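Peptidase M3B, oligoendopeptidase F (Enterococcus faecium, PDB 2QR4) probably cleaves short peptides as an oligoendopeptidase F, a largely helical metallopeptidase of family M3. Local coordinates at residues A[278-283]-A[481-486]; A[438-443]-A[473-478]. One frame throughout, in Å; residues are numbered along the deposited sequence.

Contact 1 of 2, residues A[278-283]-A[481-486]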
# COMPACT_ATOMS: atom_id res chain seq x y z
N LYS A 278 8.62 40.04 4.90
CA LYS A 278 8.88 38.90 4.04
C LYS A 278 7.62 38.10 3.70
O LYS A 278 6.78 37.86 4.57
CB LYS A 278 9.98 38.02 4.65
CG LYS A 278 11.36 38.42 4.13
CD LYS A 278 12.46 38.17 5.11
CE LYS A 278 13.80 38.52 4.50
NZ LYS A 278 13.80 39.89 3.92
N LEU A 279 7.47 37.73 2.44
CA LEU A 279 6.29 36.99 1.98
C LEU A 279 6.49 35.50 2.12
O LEU A 279 7.46 34.95 1.60
CB LEU A 279 5.99 37.29 0.50
CG LEU A 279 4.59 36.88 -0.01
CD1 LEU A 279 3.48 37.71 0.64
CD2 LEU A 279 4.50 37.00 -1.52
N HIS A 280 5.57 34.83 2.80
CA HIS A 280 5.72 33.39 3.01
C HIS A 280 4.57 32.64 2.33
O HIS A 280 3.54 33.23 2.00
CB HIS A 280 5.71 33.05 4.50
CG HIS A 280 6.80 33.70 5.30
ND1 HIS A 280 7.92 33.02 5.72
CD2 HIS A 280 6.91 34.96 5.79
CE1 HIS A 280 8.69 33.84 6.41
NE2 HIS A 280 8.11 35.02 6.47
N MSE A 281 4.75 31.33 2.16
CA MSE A 281 3.67 30.48 1.66
C MSE A 281 2.36 30.78 2.39
O MSE A 281 1.30 30.85 1.77
CB MSE A 281 4.04 28.99 1.74
CG MSE A 281 5.22 28.58 0.82
SE MSE A 281 5.04 29.21 -1.06
CE MSE A 281 3.38 28.32 -1.57
N TYR A 282 2.43 31.00 3.70
CA TYR A 282 1.18 31.20 4.46
C TYR A 282 0.58 32.59 4.28
O TYR A 282 -0.36 32.97 4.99
CB TYR A 282 1.37 30.87 5.94
CG TYR A 282 2.51 31.58 6.62
CD1 TYR A 282 2.42 32.93 6.96
CD2 TYR A 282 3.68 30.91 6.95
CE1 TYR A 282 3.47 33.59 7.62
CE2 TYR A 282 4.73 31.55 7.61
CZ TYR A 282 4.63 32.88 7.93
OH TYR A 282 5.69 33.51 8.56
N ASP A 283 1.13 33.36 3.34
CA ASP A 283 0.56 34.67 3.00
C ASP A 283 -0.11 34.73 1.63
O ASP A 283 -0.57 35.80 1.22
CB ASP A 283 1.63 35.76 3.05
CG ASP A 283 2.19 35.98 4.44
OD1 ASP A 283 1.40 35.96 5.41
OD2 ASP A 283 3.42 36.18 4.54
N GLU A 481 9.63 33.71 0.56
CA GLU A 481 10.62 33.03 1.41
C GLU A 481 10.52 31.52 1.26
O GLU A 481 9.43 30.98 1.11
CB GLU A 481 10.45 33.41 2.88
CG GLU A 481 10.80 34.85 3.19
CD GLU A 481 12.16 35.23 2.64
OE1 GLU A 481 12.21 36.14 1.78
OE2 GLU A 481 13.17 34.62 3.06
N GLU A 482 11.67 30.84 1.29
CA GLU A 482 11.70 29.38 1.26
C GLU A 482 11.33 28.83 2.64
O GLU A 482 12.19 28.63 3.48
CB GLU A 482 13.07 28.85 0.83
CG GLU A 482 13.38 29.08 -0.66
CD GLU A 482 14.81 28.69 -1.06
OE1 GLU A 482 15.30 29.22 -2.08
OE2 GLU A 482 15.43 27.86 -0.37
N ASP A 483 10.03 28.63 2.87
CA ASP A 483 9.55 28.02 4.11
C ASP A 483 9.96 26.55 4.13
O ASP A 483 9.70 25.82 3.18
CB ASP A 483 8.03 28.12 4.18
CG ASP A 483 7.53 29.56 4.32
OD1 ASP A 483 7.91 30.24 5.30
OD2 ASP A 483 6.74 30.00 3.44
N PRO A 484 10.59 26.11 5.22
CA PRO A 484 10.95 24.68 5.31
C PRO A 484 9.73 23.77 5.28
O PRO A 484 9.80 22.64 4.79
CB PRO A 484 11.69 24.55 6.65
CG PRO A 484 11.57 25.88 7.35
CD PRO A 484 11.02 26.91 6.39
N GLU A 485 8.60 24.27 5.76
CA GLU A 485 7.41 23.43 5.84
C GLU A 485 6.94 22.99 4.46
O GLU A 485 6.42 21.88 4.29
CB GLU A 485 6.29 24.18 6.57
CG GLU A 485 6.55 24.40 8.07
CD GLU A 485 7.36 25.65 8.37
OE1 GLU A 485 7.77 26.37 7.44
OE2 GLU A 485 7.58 25.91 9.57
N ILE A 486 7.14 23.83 3.45
CA ILE A 486 6.53 23.57 2.15
C ILE A 486 7.24 22.46 1.40
O ILE A 486 6.75 21.99 0.38
CB ILE A 486 6.47 24.84 1.28
CG1 ILE A 486 5.26 24.75 0.35
CG2 ILE A 486 7.75 25.02 0.49
CD1 ILE A 486 3.95 24.97 1.08
O HOH W 1 10.14 37.97 0.83
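Lys278 lays its aliphatic chain obliquely beside the carboxylate of Glu481, with CG 3.4 Å from OE1. The ammonium does not close a salt bridge, since NZ stays 4.6 Å from Glu481 OE1. Leu279 contributes its backbone: Glu481 N donates to Leu279 O over 2.7 Å, almost straight, and a water accepts from Leu279 N while donating to Glu481 OE1. His280 and Asp483 form a His-carboxylate hydrogen bond: His280 ND1 donates its N-H to Asp483 OD1 at 2.8 Å, entering on the syn lone pair and only 8° out of the imidazole plane. Glu481 CB makes a CH-pi contact over one face, 4.2 Å from the ring centroid, and Tyr282 OH covers the opposite face, so the imidazole is held on both faces and at its edge. Met281, a selenomethionine, uses its backbone N to reach the other oxygen, Asp483 OD2, at 2.7 Å. Aspartate suits this place because its short carboxylate can receive two donors from consecutive residues. With CG anti to the carbonyl carbon (chi1 -65°), Met281 brings that atom to 3.8 Å from Ile486 CD1, an apolar flank to the polar bonds. Tyr282 turns a ring face to His280 CB, and Asp283 OD2 accepts from His280 N, bracing the 278-283 loop. The contact thus joins the loop after helix 260-274 to the loop after helix 461-476; Arg190 and Arg193 of helix 190-206 make salt bridges to Asp283, while Met281 and Ile486 rest on Asn472 of helix 461-476.

Contact 2 of 2, residues A[438-443]-A[473-478]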
# COMPACT_ATOMS: atom_id res chain seq x y z
N ARG A 438 0.29 26.72 -10.49
CA ARG A 438 0.28 25.73 -9.41
C ARG A 438 -0.01 24.30 -9.93
O ARG A 438 0.70 23.35 -9.61
CB ARG A 438 -0.69 26.18 -8.32
CG ARG A 438 -0.82 25.28 -7.11
CD ARG A 438 -1.38 26.09 -5.93
NE ARG A 438 -1.90 25.26 -4.84
CZ ARG A 438 -1.15 24.64 -3.93
NH1 ARG A 438 -1.72 23.92 -2.99
NH2 ARG A 438 0.19 24.72 -3.96
N GLN A 439 -1.03 24.15 -10.76
CA GLN A 439 -1.34 22.84 -11.30
C GLN A 439 -0.21 22.34 -12.19
O GLN A 439 0.13 21.15 -12.19
CB GLN A 439 -2.67 22.84 -12.04
CG GLN A 439 -3.86 23.27 -11.16
CD GLN A 439 -3.89 22.55 -9.80
OE1 GLN A 439 -4.09 23.18 -8.77
NE2 GLN A 439 -3.73 21.23 -9.81
N THR A 440 0.40 23.25 -12.93
CA THR A 440 1.53 22.85 -13.75
C THR A 440 2.75 22.46 -12.91
O THR A 440 3.46 21.52 -13.25
CB THR A 440 1.87 23.91 -14.77
OG1 THR A 440 0.75 24.06 -15.64
CG2 THR A 440 3.10 23.50 -15.58
N GLN A 441 2.97 23.17 -11.81
CA GLN A 441 3.99 22.80 -10.83
C GLN A 441 3.78 21.34 -10.43
O GLN A 441 4.72 20.53 -10.45
CB GLN A 441 3.90 23.70 -9.59
CG GLN A 441 5.06 23.52 -8.57
CD GLN A 441 4.87 24.35 -7.30
OE1 GLN A 441 4.03 25.25 -7.25
NE2 GLN A 441 5.62 24.04 -6.26
N PHE A 442 2.53 21.01 -10.08
CA PHE A 442 2.16 19.66 -9.69
C PHE A 442 2.42 18.71 -10.84
O PHE A 442 2.94 17.62 -10.63
CB PHE A 442 0.67 19.59 -9.26
CG PHE A 442 0.36 20.34 -7.97
CD1 PHE A 442 1.36 20.71 -7.09
CD2 PHE A 442 -0.96 20.61 -7.62
CE1 PHE A 442 1.07 21.38 -5.91
CE2 PHE A 442 -1.27 21.28 -6.43
CZ PHE A 442 -0.24 21.66 -5.57
N ALA A 443 2.06 19.12 -12.06
CA ALA A 443 2.22 18.24 -13.22
C ALA A 443 3.68 17.93 -13.47
O ALA A 443 4.03 16.81 -13.88
CB ALA A 443 1.56 18.81 -14.47
N ALA A 473 10.64 26.82 -5.19
CA ALA A 473 11.42 28.05 -5.20
C ALA A 473 11.61 28.55 -6.62
O ALA A 473 11.59 29.75 -6.86
CB ALA A 473 12.79 27.82 -4.52
N LYS A 474 11.78 27.61 -7.55
CA LYS A 474 11.89 27.93 -8.97
C LYS A 474 10.61 28.61 -9.45
O LYS A 474 10.64 29.60 -10.18
CB LYS A 474 12.13 26.66 -9.80
CG LYS A 474 12.33 26.89 -11.31
CD LYS A 474 12.62 25.59 -12.10
CE LYS A 474 11.31 24.87 -12.47
NZ LYS A 474 11.47 23.74 -13.47
N TYR A 475 9.47 28.07 -9.04
CA TYR A 475 8.19 28.63 -9.42
C TYR A 475 7.91 29.97 -8.75
O TYR A 475 7.57 30.94 -9.41
CB TYR A 475 7.07 27.63 -9.14
CG TYR A 475 6.79 26.73 -10.31
CD1 TYR A 475 7.70 25.77 -10.68
CD2 TYR A 475 5.61 26.86 -11.06
CE1 TYR A 475 7.47 24.95 -11.76
CE2 TYR A 475 5.37 26.04 -12.14
CZ TYR A 475 6.31 25.08 -12.49
OH TYR A 475 6.11 24.25 -13.56
N TYR A 476 8.08 30.07 -7.45
CA TYR A 476 7.68 31.30 -6.79
C TYR A 476 8.70 32.42 -6.85
O TYR A 476 8.32 33.59 -6.75
CB TYR A 476 7.22 31.01 -5.37
CG TYR A 476 5.86 30.36 -5.38
CD1 TYR A 476 4.69 31.12 -5.52
CD2 TYR A 476 5.73 28.98 -5.31
CE1 TYR A 476 3.44 30.52 -5.54
CE2 TYR A 476 4.49 28.38 -5.34
CZ TYR A 476 3.35 29.14 -5.44
OH TYR A 476 2.14 28.52 -5.46
N GLY A 477 9.97 32.09 -7.02
CA GLY A 477 11.00 33.11 -7.13
C GLY A 477 11.42 33.72 -5.81
O GLY A 477 10.93 33.32 -4.76
N PRO A 478 12.32 34.72 -5.85
CA PRO A 478 12.94 35.27 -4.65
C PRO A 478 12.03 36.15 -3.79
O PRO A 478 12.41 36.52 -2.68
CB PRO A 478 14.09 36.13 -5.21
CG PRO A 478 13.61 36.54 -6.58
CD PRO A 478 12.78 35.38 -7.09
O HOH W 2 2.04 25.84 -5.32
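With CG of Gln441 anti to its own backbone nitrogen (chi1 -172°) and the chain extended beyond it, the methylene groups pass over one face of Tyr475 and the amide is carried on toward Tyr476. CB of Gln441 makes the CH-pi contact, 3.9 Å from the centroid of the Tyr475 ring, and Gln441 CA lies 3.7 Å from Tyr475 CZ. The glutamine chain and the tyrosine run antiparallel alongside one another; CA, CB and CG cover the ring, while the amide passes beyond it. Thr440 adds its methyl, CG2 being 3.7 Å from Tyr475 OH, whose polar partner is Glu444. These residues join two consecutive helices, 418-454 and 461-476, into an alpha-helical hairpin within the mainly helical peptidase. Past helix 461-476, Gly477 is the first residue to depart from helical backbone angles, with a positive phi that glycine tolerates readily. Tyr476 comes to the contact through a water rather than a direct bond. The water lies in the plane of its ring, 2.7 Å from Tyr476 OH, donates to Gln441 OE1 at 2.8 Å and accepts from Arg438 NH2 at 2.6 Å, so three side chains from both helices share it. The other end of the amide is fixed too, because Gln441 NE2 donates to Asn472, and this pairing orients OE1 toward the water. Arginine suits its position by being both flat and multidentate: Phe442 CZ sits over the middle of the guanidinium, 3.4 Å above its plane, while NH1 forms a salt bridge with Glu489 of the following loop.

How the contacts relate
Contact 2 lies between the two segments of contact 1 along the chain, and helix 461-476 is what physically connects them: its last turn packs in 438-443/473-478, and the chain leaving it soon becomes segment 481-486. Their centres are about 13 Å apart. They touch where Met281 CE meets Tyr476 CE2 at 3.9 Å and where Glu482 OE1 approaches Ala473 CB at 3.8 Å, both plain packing. Asn472 serves both, holding the Gln441 amide and supporting Met281 and Ile486. The HExxH sequence, which in family M3 binds the catalytic zinc, falls in helix 361-379 and in none of the four segments; both contacts are packing and hydrogen bonding within the M3 region.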